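Local coordinates for protein OBCA, Oxalate Biosynthetic Component A (Burkholderia glumae, PDB 4NNB) that belongs to an enzyme family with a TIM-barrel domain and holds a magnesium ion and an oxaloacetate ion in one pocket, at residues Ala15-Leu20 and Pro199-Thr204; His224-Asp229 and Gln249-Val254; Val347-His352 and Asp396-Arg401; Leu377-Asp382 and Ile448-Pro453. All blocks are in the same frame, centred on the assembly; numbering follows the deposited sequence.

Contact 1: residues Ala15-Leu20 and Pro199-Thr204; sequences AVPKFL and PYLPIT
Phe19 and Leu201 lie at the middle of this contact. Strand 18-19 pairs in parallel with strand 197-198, and residues 199-204 form the loop running from that small sheet into helix 205-217. With CG anti to its backbone N (chi1 166°), the Phe19 ring reaches along the backbone of Pro199, and its rim meets a carbonyl: CE1 is 3.3 Å from Pro199 O, which lies near the ring plane. The CB of Phe19 is covered by Ile203, whose CD1 stands 3.9 Å from it; Ile203 extends that methyl because CG1 sits between backbone N and carbonyl carbon and the chain then runs straight (chi2 178°). Leu201 points toward the Pro17-Phe19 backbone and divides its two methyls. CD1 meets the Pro17 ring at CG, 3.9 Å away and with the side chains at about a right angle, while CD2 sits 3.3 Å from Pro17 O. Pro199 CA makes a CA-H...O contact of 3.2 Å with Leu20 O. The hydrogen bonds of Pro17 O and Phe19 N go to other residues, Arg228 and Gln249. Apolar packing and one CA-H...O contact therefore join the two segments, with conventional hydrogen bonds supplied by neighbouring residues.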
loop_
_atom_site.group_PDB
_atom_site.type_symbol
_atom_site.label_atom_id
_atom_site.label_comp_id
_atom_site.label_asym_id
_atom_site.label_seq_id
_atom_site.Cartn_x
_atom_site.Cartn_y
_atom_site.Cartn_z
ATOM N N ALA A 15 -6.236 1.272 1.555
ATOM C CA ALA A 15 -7.497 0.769 1.039
ATOM C C ALA A 15 -7.320 -0.410 0.081
ATOM O O ALA A 15 -8.188 -1.279 -0.011
ATOM C CB ALA A 15 -8.245 1.895 0.342
ATOM N N VAL A 16 -6.204 -0.435 -0.640
ATOM C CA VAL A 16 -6.093 -1.303 -1.816
ATOM C C VAL A 16 -5.428 -2.679 -1.619
ATOM O O VAL A 16 -6.002 -3.704 -2.021
ATOM C CB VAL A 16 -5.470 -0.547 -3.018
ATOM C CG1 VAL A 16 -5.268 -1.486 -4.205
ATOM C CG2 VAL A 16 -6.369 0.640 -3.407
ATOM N N PRO A 17 -4.227 -2.723 -1.010
ATOM C CA PRO A 17 -3.586 -4.048 -0.966
ATOM C C PRO A 17 -4.350 -5.057 -0.087
ATOM O O PRO A 17 -5.154 -4.654 0.766
ATOM C CB PRO A 17 -2.198 -3.751 -0.377
ATOM C CG PRO A 17 -2.364 -2.479 0.402
ATOM C CD PRO A 17 -3.389 -1.679 -0.397
ATOM N N LYS A 18 -4.114 -6.351 -0.296
ATOM C CA LYS A 18 -4.769 -7.369 0.522
ATOM C C LYS A 18 -3.758 -8.301 1.208
ATOM O O LYS A 18 -2.661 -8.518 0.704
ATOM C CB LYS A 18 -5.772 -8.178 -0.328
ATOM C CG LYS A 18 -6.994 -7.373 -0.803
ATOM C CD LYS A 18 -7.988 -8.236 -1.590
ATOM C CE LYS A 18 -8.645 -9.278 -0.688
ATOM N NZ LYS A 18 -9.568 -10.211 -1.422
ATOM N N PHE A 19 -4.136 -8.834 2.366
ATOM C CA PHE A 19 -3.324 -9.830 3.047
ATOM C C PHE A 19 -3.415 -11.160 2.300
ATOM O O PHE A 19 -4.486 -11.555 1.838
ATOM C CB PHE A 19 -3.786 -9.999 4.500
ATOM C CG PHE A 19 -3.234 -11.228 5.186
ATOM C CD1 PHE A 19 -1.923 -11.256 5.659
ATOM C CD2 PHE A 19 -4.031 -12.356 5.360
ATOM C CE1 PHE A 19 -1.418 -12.391 6.293
ATOM C CE2 PHE A 19 -3.533 -13.496 5.983
ATOM C CZ PHE A 19 -2.230 -13.511 6.459
ATOM N N LEU A 20 -2.281 -11.832 2.154
ATOM C CA LEU A 20 -2.267 -13.188 1.614
ATOM C C LEU A 20 -1.691 -14.115 2.666
ATOM O O LEU A 20 -0.600 -13.865 3.186
ATOM C CB LEU A 20 -1.420 -13.256 0.340
ATOM C CG LEU A 20 -1.139 -14.677 -0.146
ATOM C CD1 LEU A 20 -2.431 -15.344 -0.594
ATOM C CD2 LEU A 20 -0.106 -14.680 -1.261
ATOM N N PRO A 199 2.023 -10.962 2.453
ATOM C CA PRO A 199 1.804 -11.824 3.608
ATOM C C PRO A 199 2.022 -11.071 4.917
ATOM O O PRO A 199 1.830 -11.666 5.980
ATOM C CB PRO A 199 2.891 -12.894 3.442
ATOM C CG PRO A 199 4.011 -12.161 2.732
ATOM C CD PRO A 199 3.264 -11.309 1.734
ATOM N N TYR A 200 2.397 -9.794 4.846
ATOM C CA TYR A 200 2.651 -8.999 6.053
ATOM C C TYR A 200 1.679 -7.818 6.257
ATOM O O TYR A 200 1.850 -7.026 7.186
ATOM C CB TYR A 200 4.091 -8.480 6.057
ATOM C CG TYR A 200 5.106 -9.526 5.678
ATOM C CD1 TYR A 200 5.342 -10.619 6.506
ATOM C CD2 TYR A 200 5.822 -9.428 4.486
ATOM C CE1 TYR A 200 6.287 -11.599 6.163
ATOM C CE2 TYR A 200 6.771 -10.403 4.128
ATOM C CZ TYR A 200 6.991 -11.485 4.973
ATOM O OH TYR A 200 7.921 -12.457 4.642
ATOM N N LEU A 201 0.678 -7.696 5.392
ATOM C CA LEU A 201 -0.314 -6.628 5.540
ATOM C C LEU A 201 -1.168 -6.817 6.794
ATOM O O LEU A 201 -1.836 -7.844 6.945
ATOM C CB LEU A 201 -1.242 -6.573 4.326
ATOM C CG LEU A 201 -2.113 -5.309 4.310
ATOM C CD1 LEU A 201 -1.291 -4.123 3.816
ATOM C CD2 LEU A 201 -3.373 -5.514 3.453
ATOM N N PRO A 202 -1.168 -5.817 7.689
ATOM C CA PRO A 202 -1.963 -5.912 8.923
ATOM C C PRO A 202 -3.396 -5.436 8.727
ATOM O O PRO A 202 -3.641 -4.282 8.340
ATOM C CB PRO A 202 -1.232 -4.979 9.891
ATOM C CG PRO A 202 -0.607 -3.916 8.981
ATOM C CD PRO A 202 -0.376 -4.571 7.621
ATOM N N ILE A 203 -4.342 -6.327 9.002
ATOM C CA ILE A 203 -5.744 -5.994 8.791
ATOM C C ILE A 203 -6.606 -6.161 10.043
ATOM O O ILE A 203 -7.818 -5.957 10.002
ATOM C CB ILE A 203 -6.323 -6.801 7.631
ATOM C CG1 ILE A 203 -6.267 -8.306 7.922
ATOM C CG2 ILE A 203 -5.569 -6.480 6.349
ATOM C CD1 ILE A 203 -6.877 -9.145 6.803
ATOM N N THR A 204 -5.972 -6.508 11.157
ATOM C CA THR A 204 -6.692 -6.683 12.417
ATOM C C THR A 204 -6.164 -5.689 13.436
ATOM O O THR A 204 -5.044 -5.183 13.287
ATOM C CB THR A 204 -6.523 -8.110 12.973
ATOM O OG1 THR A 204 -5.158 -8.316 13.339
ATOM C CG2 THR A 204 -6.937 -9.142 11.944
#

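Contact 2: residues His224-Asp229 and Gln249-Val254; sequences HLHTRD and QRNQIV. With MG (magnesium ion), chain B; OAA (oxaloacetate ion), chain C.
Thr227 grips Gln252 and Val254 where strand 222-229 of the TIM-barrel domain leaves the metal site and pairs loosely, antiparallel, with the short strand 250-251. Its OG1 lies between the backbone N and the carbonyl carbon (chi1 48°), which lets it donate to a lone pair of Gln252 O at 2.5 Å and accept from Val254 N, just before helix 255-268. Arg228 can be followed outward. CB lies beside the carbonyls of Gln249 and Arg250, and CG stays near Gln249 O. The bend at chi2 (-64°) brings CD to 3.2 Å from Gln249 O, with Asn251 CA on its flank. At the tip NH1 donates to Gln249 O at 2.9 Å, while NE binds Gly14 O and NH2 reaches Pro17 O and Ile13 O; backbone oxygens thus fix the guanidinium. Beyond it, Asp229 OD2 and Arg250 NH2 form a salt bridge whose hydrogen bond is weak, and Asp229 OD1 bonds to Ser231. His224, His226 and Glu475 bind the magnesium ion; oxaloacetate contributes O2 and O3, and a water molecule completes the site. Asn251 lies in the second shell: its OD1 accepts from His226 ND1 at 2.8 Å, fixing the ring's rotation while His226 NE2 binds magnesium at 2.1 Å.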
loop_
_atom_site.group_PDB
_atom_site.type_symbol
_atom_site.label_atom_id
_atom_site.label_comp_id
_atom_site.label_asym_id
_atom_site.label_seq_id
_atom_site.Cartn_x
_atom_site.Cartn_y
_atom_site.Cartn_z
ATOM N N HIS A 224 -0.404 6.831 9.523
ATOM C CA HIS A 224 -1.697 6.992 8.839
ATOM C C HIS A 224 -2.392 5.624 8.773
ATOM O O HIS A 224 -1.847 4.670 8.225
ATOM C CB HIS A 224 -1.454 7.580 7.438
ATOM C CG HIS A 224 -2.658 7.590 6.538
ATOM N ND1 HIS A 224 -3.725 8.455 6.717
ATOM C CD2 HIS A 224 -2.940 6.881 5.418
ATOM C CE1 HIS A 224 -4.614 8.256 5.762
ATOM N NE2 HIS A 224 -4.164 7.300 4.959
ATOM N N LEU A 225 -3.587 5.538 9.345
ATOM C CA LEU A 225 -4.289 4.271 9.523
ATOM C C LEU A 225 -5.543 4.137 8.664
ATOM O O LEU A 225 -6.293 5.104 8.490
ATOM C CB LEU A 225 -4.703 4.122 10.997
ATOM C CG LEU A 225 -3.550 3.970 11.996
ATOM C CD1 LEU A 225 -4.067 3.863 13.432
ATOM C CD2 LEU A 225 -2.720 2.733 11.633
ATOM N N HIS A 226 -5.759 2.927 8.145
ATOM C CA HIS A 226 -7.068 2.492 7.664
ATOM C C HIS A 226 -7.477 1.249 8.449
ATOM O O HIS A 226 -6.632 0.549 9.024
ATOM C CB HIS A 226 -7.020 2.054 6.196
ATOM C CG HIS A 226 -6.846 3.164 5.205
ATOM N ND1 HIS A 226 -7.752 3.395 4.194
ATOM C CD2 HIS A 226 -5.838 4.054 5.025
ATOM C CE1 HIS A 226 -7.322 4.396 3.442
ATOM N NE2 HIS A 226 -6.164 4.814 3.926
ATOM N N THR A 227 -8.771 0.954 8.436
ATOM C CA THR A 227 -9.284 -0.335 8.873
ATOM C C THR A 227 -9.941 -1.038 7.689
ATOM O O THR A 227 -10.207 -0.417 6.656
ATOM C CB THR A 227 -10.291 -0.187 10.027
ATOM O OG1 THR A 227 -11.247 0.835 9.697
ATOM C CG2 THR A 227 -9.564 0.193 11.319
ATOM N N ARG A 228 -10.190 -2.337 7.845
ATOM C CA ARG A 228 -10.790 -3.155 6.795
ATOM C C ARG A 228 -11.932 -3.978 7.375
ATOM O O ARG A 228 -11.869 -4.418 8.518
ATOM C CB ARG A 228 -9.766 -4.134 6.200
ATOM C CG ARG A 228 -8.507 -3.498 5.603
ATOM C CD ARG A 228 -8.801 -2.616 4.406
ATOM N NE ARG A 228 -7.550 -2.207 3.772
ATOM C CZ ARG A 228 -6.905 -2.940 2.866
ATOM N NH1 ARG A 228 -7.415 -4.104 2.459
ATOM N NH2 ARG A 228 -5.765 -2.503 2.349
ATOM N N ASP A 229 -12.958 -4.212 6.563
ATOM C CA ASP A 229 -14.108 -5.015 6.979
ATOM C C ASP A 229 -13.814 -6.501 6.715
ATOM O O ASP A 229 -13.631 -6.906 5.568
ATOM C CB ASP A 229 -15.344 -4.516 6.210
ATOM C CG ASP A 229 -16.546 -5.448 6.311
ATOM O OD1 ASP A 229 -16.654 -6.216 7.282
ATOM O OD2 ASP A 229 -17.404 -5.380 5.405
ATOM N N GLN A 249 -11.728 -8.085 2.294
ATOM C CA GLN A 249 -10.835 -7.176 3.032
ATOM C C GLN A 249 -11.099 -5.722 2.646
ATOM O O GLN A 249 -10.176 -4.905 2.576
ATOM C CB GLN A 249 -9.364 -7.533 2.791
ATOM C CG GLN A 249 -9.052 -9.020 2.985
ATOM C CD GLN A 249 -7.574 -9.298 2.915
ATOM O OE1 GLN A 249 -6.752 -8.401 3.149
ATOM N NE2 GLN A 249 -7.214 -10.541 2.593
ATOM N N ARG A 250 -12.373 -5.419 2.402
ATOM C CA ARG A 250 -12.783 -4.148 1.828
ATOM C C ARG A 250 -12.432 -2.978 2.748
ATOM O O ARG A 250 -12.592 -3.052 3.969
ATOM C CB ARG A 250 -14.292 -4.174 1.544
ATOM C CG ARG A 250 -14.821 -2.943 0.840
ATOM C CD ARG A 250 -16.340 -3.015 0.604
ATOM N NE ARG A 250 -17.038 -3.419 1.819
ATOM C CZ ARG A 250 -17.453 -2.580 2.765
ATOM N NH1 ARG A 250 -17.264 -1.268 2.637
ATOM N NH2 ARG A 250 -18.066 -3.049 3.842
ATOM N N ASN A 251 -11.947 -1.899 2.148
ATOM C CA ASN A 251 -11.637 -0.698 2.903
ATOM C C ASN A 251 -12.899 -0.186 3.556
ATOM O O ASN A 251 -13.924 -0.051 2.892
ATOM C CB ASN A 251 -11.086 0.382 1.988
ATOM C CG ASN A 251 -10.677 1.619 2.755
ATOM O OD1 ASN A 251 -9.776 1.564 3.603
ATOM N ND2 ASN A 251 -11.318 2.743 2.459
ATOM N N GLN A 252 -12.817 0.091 4.853
ATOM C CA GLN A 252 -13.984 0.486 5.635
ATOM C C GLN A 252 -13.570 1.026 7.003
ATOM O O GLN A 252 -12.767 0.407 7.720
ATOM C CB GLN A 252 -14.920 -0.717 5.814
ATOM C CG GLN A 252 -16.162 -0.400 6.615
ATOM C CD GLN A 252 -17.022 0.638 5.915
ATOM O OE1 GLN A 252 -17.391 0.472 4.749
ATOM N NE2 GLN A 252 -17.323 1.729 6.615
ATOM N N ILE A 253 -14.108 2.188 7.359
ATOM C CA ILE A 253 -13.971 2.703 8.708
ATOM C C ILE A 253 -14.737 1.773 9.650
ATOM O O ILE A 253 -15.962 1.667 9.573
ATOM C CB ILE A 253 -14.519 4.149 8.821
ATOM C CG1 ILE A 253 -13.656 5.117 7.993
ATOM C CG2 ILE A 253 -14.569 4.587 10.282
ATOM C CD1 ILE A 253 -14.399 6.399 7.525
ATOM N N VAL A 254 -14.011 1.092 10.530
ATOM C CA VAL A 254 -14.627 0.155 11.461
ATOM C C VAL A 254 -14.439 0.707 12.859
ATOM O O VAL A 254 -13.321 0.723 13.390
ATOM C CB VAL A 254 -13.993 -1.244 11.348
ATOM C CG1 VAL A 254 -14.651 -2.213 12.343
ATOM C CG2 VAL A 254 -14.104 -1.758 9.929
HETATM MG MG MG B . -5.147 6.500 3.205
HETATM O O1 OAA C . -7.864 9.930 3.146
HETATM O O2 OAA C . -6.650 8.067 3.600
HETATM O O4 OAA C . -6.694 5.902 -1.171
HETATM O O5 OAA C . -8.661 7.012 -0.742
HETATM O O3 OAA C . -6.166 6.302 1.598
HETATM C C1 OAA C . -7.257 8.842 2.742
HETATM C C2 OAA C . -7.276 8.514 1.266
HETATM C C3 OAA C . -6.923 7.091 0.896
HETATM C C4 OAA C . -7.461 6.634 -0.403
HETATM O O HOH W 1 -10.537 2.635 6.623
HETATM O O HOH W 2 -12.667 -9.751 4.482
HETATM O O HOH W 3 -4.030 8.008 1.944
#

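Contact 3: residues Val347-His352 and Asp396-Arg401; sequences VEVFNH and DSLIAR. With OAA (oxaloacetate ion), chain C.
His352 and Asn351 meet Asp396 at the carboxyl end of strand 344-349 of the TIM-barrel domain, where the chain turns into helix 352-359. Hydrogen bonding comes first: His352 N donates to Asp396 O at 3.1 Å, in the carbonyl plane. The Asp396 carboxylate lies against the same helix start, OD2 accepting from Ala353 N, and Asn351 as N-cap sends OD1 to Ile354 N. Packing follows. OD1 of Asp396 touches His352 CB, with ring and carboxylate planes 52° apart. Leu398, with CG anti to the carbonyl carbon (chi1 -62°), turns its methyls to the strand end: CD2 is 4.0 Å from Val349 CG1, the side chains at about a right angle, and CD1 rests on Val349 O. On the ligand side, Phe350 presents its rim to the oxaloacetate ion, CZ being 3.5 Å from C2. Water completes the contact: one molecule accepts from Leu398 N and lies 3.0 Å from Phe350 O, and another lies 2.9 Å from His352 NE2 while donating to Leu398 O at 2.7 Å.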
loop_
_atom_site.group_PDB
_atom_site.type_symbol
_atom_site.label_atom_id
_atom_site.label_comp_id
_atom_site.label_asym_id
_atom_site.label_seq_id
_atom_site.Cartn_x
_atom_site.Cartn_y
_atom_site.Cartn_z
ATOM N N VAL A 347 -4.538 17.564 4.756
ATOM C CA VAL A 347 -5.166 17.694 3.441
ATOM C C VAL A 347 -4.478 16.728 2.488
ATOM O O VAL A 347 -3.272 16.865 2.203
ATOM C CB VAL A 347 -5.090 19.136 2.883
ATOM C CG1 VAL A 347 -5.796 19.210 1.541
ATOM C CG2 VAL A 347 -5.749 20.118 3.848
ATOM N N GLU A 348 -5.233 15.727 2.035
ATOM C CA GLU A 348 -4.731 14.762 1.058
ATOM C C GLU A 348 -4.840 15.409 -0.307
ATOM O O GLU A 348 -5.938 15.499 -0.864
ATOM C CB GLU A 348 -5.569 13.476 1.039
ATOM C CG GLU A 348 -5.753 12.787 2.363
ATOM C CD GLU A 348 -4.450 12.291 2.947
ATOM O OE1 GLU A 348 -4.049 11.131 2.677
ATOM O OE2 GLU A 348 -3.844 13.061 3.702
ATOM N N VAL A 349 -3.718 15.873 -0.840
ATOM C CA VAL A 349 -3.738 16.566 -2.125
ATOM C C VAL A 349 -3.696 15.559 -3.288
ATOM O O VAL A 349 -2.623 15.222 -3.815
ATOM C CB VAL A 349 -2.593 17.583 -2.239
ATOM C CG1 VAL A 349 -2.756 18.409 -3.512
ATOM C CG2 VAL A 349 -2.565 18.508 -1.019
ATOM N N PHE A 350 -4.868 15.079 -3.678
ATOM C CA PHE A 350 -4.979 14.087 -4.749
ATOM C C PHE A 350 -4.897 14.716 -6.137
ATOM O O PHE A 350 -4.500 14.057 -7.097
ATOM C CB PHE A 350 -6.317 13.333 -4.654
ATOM C CG PHE A 350 -6.346 12.244 -3.604
ATOM C CD1 PHE A 350 -6.947 12.462 -2.364
ATOM C CD2 PHE A 350 -5.785 10.996 -3.869
ATOM C CE1 PHE A 350 -6.989 11.449 -1.399
ATOM C CE2 PHE A 350 -5.812 9.977 -2.915
ATOM C CZ PHE A 350 -6.410 10.193 -1.683
ATOM N N ASN A 351 -5.304 15.979 -6.259
ATOM C CA ASN A 351 -5.535 16.565 -7.584
ATOM C C ASN A 351 -5.485 18.085 -7.550
ATOM O O ASN A 351 -5.433 18.679 -6.471
ATOM C CB ASN A 351 -6.873 16.064 -8.160
ATOM C CG ASN A 351 -8.055 16.323 -7.220
ATOM O OD1 ASN A 351 -8.122 17.358 -6.563
ATOM N ND2 ASN A 351 -8.973 15.370 -7.143
ATOM N N HIS A 352 -5.511 18.722 -8.718
ATOM C CA HIS A 352 -5.439 20.181 -8.762
ATOM C C HIS A 352 -6.697 20.845 -8.195
ATOM O O HIS A 352 -6.625 21.934 -7.621
ATOM C CB HIS A 352 -5.143 20.688 -10.181
ATOM C CG HIS A 352 -3.740 20.418 -10.626
ATOM N ND1 HIS A 352 -2.661 21.138 -10.153
ATOM C CD2 HIS A 352 -3.234 19.489 -11.474
ATOM C CE1 HIS A 352 -1.552 20.674 -10.705
ATOM N NE2 HIS A 352 -1.870 19.670 -11.503
ATOM N N ASP A 396 -6.405 15.547 -14.112
ATOM C CA ASP A 396 -6.287 16.516 -13.038
ATOM C C ASP A 396 -5.196 16.062 -12.062
ATOM O O ASP A 396 -5.142 16.510 -10.919
ATOM C CB ASP A 396 -7.646 16.707 -12.339
ATOM C CG ASP A 396 -7.717 18.005 -11.544
ATOM O OD1 ASP A 396 -7.142 19.012 -12.005
ATOM O OD2 ASP A 396 -8.330 18.024 -10.451
ATOM N N SER A 397 -4.325 15.172 -12.540
ATOM C CA SER A 397 -3.220 14.639 -11.743
ATOM C C SER A 397 -2.221 15.733 -11.362
ATOM O O SER A 397 -2.003 16.671 -12.129
ATOM C CB SER A 397 -2.485 13.535 -12.520
ATOM O OG SER A 397 -3.382 12.604 -13.099
ATOM N N LEU A 398 -1.606 15.612 -10.190
ATOM C CA LEU A 398 -0.572 16.569 -9.790
ATOM C C LEU A 398 0.594 16.528 -10.778
ATOM O O LEU A 398 1.072 17.568 -11.239
ATOM C CB LEU A 398 -0.059 16.273 -8.388
ATOM C CG LEU A 398 -1.039 16.360 -7.223
ATOM C CD1 LEU A 398 -0.240 16.252 -5.933
ATOM C CD2 LEU A 398 -1.834 17.652 -7.281
ATOM N N ILE A 399 1.059 15.318 -11.072
ATOM C CA ILE A 399 2.008 15.107 -12.153
ATOM C C ILE A 399 1.155 14.702 -13.341
ATOM O O ILE A 399 0.557 13.628 -13.339
ATOM C CB ILE A 399 3.018 13.984 -11.825
ATOM C CG1 ILE A 399 3.796 14.312 -10.541
ATOM C CG2 ILE A 399 3.972 13.767 -13.001
ATOM C CD1 ILE A 399 4.760 13.197 -10.073
ATOM N N ALA A 400 1.063 15.581 -14.335
ATOM C CA ALA A 400 0.254 15.315 -15.524
ATOM C C ALA A 400 0.525 13.910 -16.043
ATOM O O ALA A 400 1.675 13.459 -16.037
ATOM C CB ALA A 400 0.543 16.357 -16.598
ATOM N N ARG A 401 -0.525 13.207 -16.461
ATOM C CA ARG A 401 -0.373 11.810 -16.848
ATOM C C ARG A 401 0.673 11.638 -17.948
ATOM O O ARG A 401 1.490 10.726 -17.878
ATOM C CB ARG A 401 -1.701 11.173 -17.273
ATOM C CG ARG A 401 -1.516 9.743 -17.807
ATOM C CD ARG A 401 -2.824 8.979 -17.935
ATOM N NE ARG A 401 -2.585 7.579 -18.285
ATOM C CZ ARG A 401 -3.339 6.559 -17.877
ATOM N NH1 ARG A 401 -3.035 5.317 -18.242
ATOM N NH2 ARG A 401 -4.392 6.775 -17.095
HETATM O O1 OAA C . -7.864 9.930 3.146
HETATM O O2 OAA C . -6.650 8.067 3.600
HETATM O O4 OAA C . -6.694 5.902 -1.171
HETATM O O5 OAA C . -8.661 7.012 -0.742
HETATM O O3 OAA C . -6.166 6.302 1.598
HETATM C C1 OAA C . -7.257 8.842 2.742
HETATM C C2 OAA C . -7.276 8.514 1.266
HETATM C C3 OAA C . -6.923 7.091 0.896
HETATM C C4 OAA C . -7.461 6.634 -0.403
HETATM O O HOH W 4 -2.107 13.203 -8.602
HETATM O O HOH W 5 0.529 19.335 -13.158
#

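Contact 4: residues Leu377-Asp382 and Ile448-Pro453; sequences LVAGVD and ILLPGP
Leu449 has its CG between the backbone N and the carbonyl carbon (chi1 70°), a torsion that swings the branched end across to Val378, whose CG1 is anti to its own backbone N. The two side chains consequently lie side by side and point the same way, with Val378 CG1 4.0 Å from Leu449 CD1. Val378 also packs on Phe350 of the ligand pocket. Val378 and Leu449 belong to adjacent parallel strands of the TIM-barrel domain, 373-378 and 444-449, joined here near their carboxyl ends. Leu449 N donates to Leu377 O at 3.0 Å in a nearly straight bond (172° at the hydrogen), and a weak, longer bond runs from Ala379 N to Leu449 O. Leu377 and Ile448 project from the sheet surface that Val378 and Leu449 do not use, and helix 416-440 covers them there through Leu430, Val434 and Leu437. Ala379 continues this apolar side, its CB touching Ile448 CD1. Leu450 CD2 lies 3.7 Å from Ala379 CB. Past the strands the two segments stay close. Gly380 has a positive phi (86°), and Gly380 O lies 3.6 Å from Pro451 CG. Beyond the glycine, Val381 CG2 meets Pro451 CG at 3.8 Å, and Pro451 CD rests 3.2 Å from Ala379 O.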
loop_
_atom_site.group_PDB
_atom_site.type_symbol
_atom_site.label_atom_id
_atom_site.label_comp_id
_atom_site.label_asym_id
_atom_site.label_seq_id
_atom_site.Cartn_x
_atom_site.Cartn_y
_atom_site.Cartn_z
ATOM N N LEU A 377 1.094 15.305 -0.459
ATOM C CA LEU A 377 1.022 15.266 -1.921
ATOM C C LEU A 377 0.886 13.810 -2.385
ATOM O O LEU A 377 1.807 13.008 -2.204
ATOM C CB LEU A 377 2.257 15.920 -2.558
ATOM C CG LEU A 377 2.546 17.377 -2.154
ATOM C CD1 LEU A 377 3.813 17.878 -2.874
ATOM C CD2 LEU A 377 1.332 18.295 -2.439
ATOM N N VAL A 378 -0.267 13.463 -2.952
ATOM C CA VAL A 378 -0.475 12.114 -3.483
ATOM C C VAL A 378 0.071 12.090 -4.912
ATOM O O VAL A 378 -0.671 12.054 -5.895
ATOM C CB VAL A 378 -1.959 11.693 -3.428
ATOM C CG1 VAL A 378 -2.101 10.188 -3.730
ATOM C CG2 VAL A 378 -2.547 12.013 -2.052
ATOM N N ALA A 379 1.394 12.139 -5.018
ATOM C CA ALA A 379 2.028 12.294 -6.319
ATOM C C ALA A 379 2.118 10.973 -7.076
ATOM O O ALA A 379 2.291 9.907 -6.474
ATOM C CB ALA A 379 3.411 12.921 -6.174
ATOM N N GLY A 380 1.991 11.051 -8.399
ATOM C CA GLY A 380 2.230 9.902 -9.260
ATOM C C GLY A 380 1.030 9.002 -9.446
ATOM O O GLY A 380 1.118 7.965 -10.114
ATOM N N VAL A 381 -0.093 9.383 -8.849
ATOM C CA VAL A 381 -1.327 8.622 -9.010
ATOM C C VAL A 381 -2.243 9.388 -9.968
ATOM O O VAL A 381 -2.639 10.522 -9.671
ATOM C CB VAL A 381 -2.032 8.410 -7.651
ATOM C CG1 VAL A 381 -3.358 7.657 -7.827
ATOM C CG2 VAL A 381 -1.121 7.650 -6.701
ATOM N N ASP A 382 -2.571 8.780 -11.108
ATOM C CA ASP A 382 -3.350 9.467 -12.144
ATOM C C ASP A 382 -4.775 9.782 -11.669
ATOM O O ASP A 382 -5.461 8.915 -11.122
ATOM C CB ASP A 382 -3.393 8.654 -13.446
ATOM C CG ASP A 382 -2.002 8.401 -14.044
ATOM O OD1 ASP A 382 -1.020 9.075 -13.672
ATOM O OD2 ASP A 382 -1.903 7.528 -14.921
ATOM N N ILE A 448 5.254 14.219 0.962
ATOM C CA ILE A 448 4.993 13.556 -0.309
ATOM C C ILE A 448 4.926 12.032 -0.166
ATOM O O ILE A 448 5.627 11.445 0.663
ATOM C CB ILE A 448 6.050 13.945 -1.364
ATOM C CG1 ILE A 448 5.684 13.390 -2.746
ATOM C CG2 ILE A 448 7.461 13.491 -0.927
ATOM C CD1 ILE A 448 6.486 14.019 -3.913
ATOM N N LEU A 449 4.059 11.406 -0.958
ATOM C CA LEU A 449 4.084 9.964 -1.130
ATOM C C LEU A 449 4.235 9.694 -2.601
ATOM O O LEU A 449 3.933 10.563 -3.434
ATOM C CB LEU A 449 2.796 9.306 -0.605
ATOM C CG LEU A 449 1.485 9.527 -1.364
ATOM C CD1 LEU A 449 1.287 8.533 -2.507
ATOM C CD2 LEU A 449 0.307 9.459 -0.388
ATOM N N LEU A 450 4.670 8.481 -2.924
ATOM C CA LEU A 450 4.682 8.007 -4.302
ATOM C C LEU A 450 4.279 6.534 -4.355
ATOM O O LEU A 450 4.561 5.786 -3.417
ATOM C CB LEU A 450 6.072 8.187 -4.922
ATOM C CG LEU A 450 6.509 9.592 -5.353
ATOM C CD1 LEU A 450 8.000 9.598 -5.689
ATOM C CD2 LEU A 450 5.711 10.032 -6.556
ATOM N N PRO A 451 3.622 6.111 -5.450
ATOM C CA PRO A 451 3.282 4.685 -5.567
ATOM C C PRO A 451 4.568 3.866 -5.631
ATOM O O PRO A 451 5.582 4.379 -6.118
ATOM C CB PRO A 451 2.540 4.590 -6.907
ATOM C CG PRO A 451 2.274 6.009 -7.347
ATOM C CD PRO A 451 3.317 6.864 -6.677
ATOM N N GLY A 452 4.526 2.634 -5.130
ATOM C CA GLY A 452 5.683 1.740 -5.114
ATOM C C GLY A 452 6.682 1.857 -6.260
ATOM O O GLY A 452 7.854 2.137 -6.017
ATOM N N PRO A 453 6.225 1.668 -7.509
ATOM C CA PRO A 453 7.150 1.620 -8.652
ATOM C C PRO A 453 7.870 2.937 -8.957
ATOM O O PRO A 453 8.809 2.930 -9.749
ATOM C CB PRO A 453 6.234 1.245 -9.819
ATOM C CG PRO A 453 5.068 0.544 -9.186
ATOM C CD PRO A 453 4.851 1.295 -7.906
#

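Overall arrangement
Contacts 2, 3 and 4 share the mixed sheet of the TIM-barrel domain, whereas contact 1 lies at the small parallel pair beside it, with strand 18-19 and the loop after 197-198. Contacts 1 and 2 come in series along the chain, with centres about 10 Å apart, and meet through Arg228 and Gln249. Contacts 3 and 4 have centres about 9 Å apart and alternate along the chain; strands 344-349 and 373-378 are neighbours, and Val349 O lies next to Val378 N. The centres of contacts 2 and 3 are about 23 Å apart. Contacts 2 and 3 thus bring residues of distant barrel strands to one ligand, with contacts 1 and 4 packed beside them.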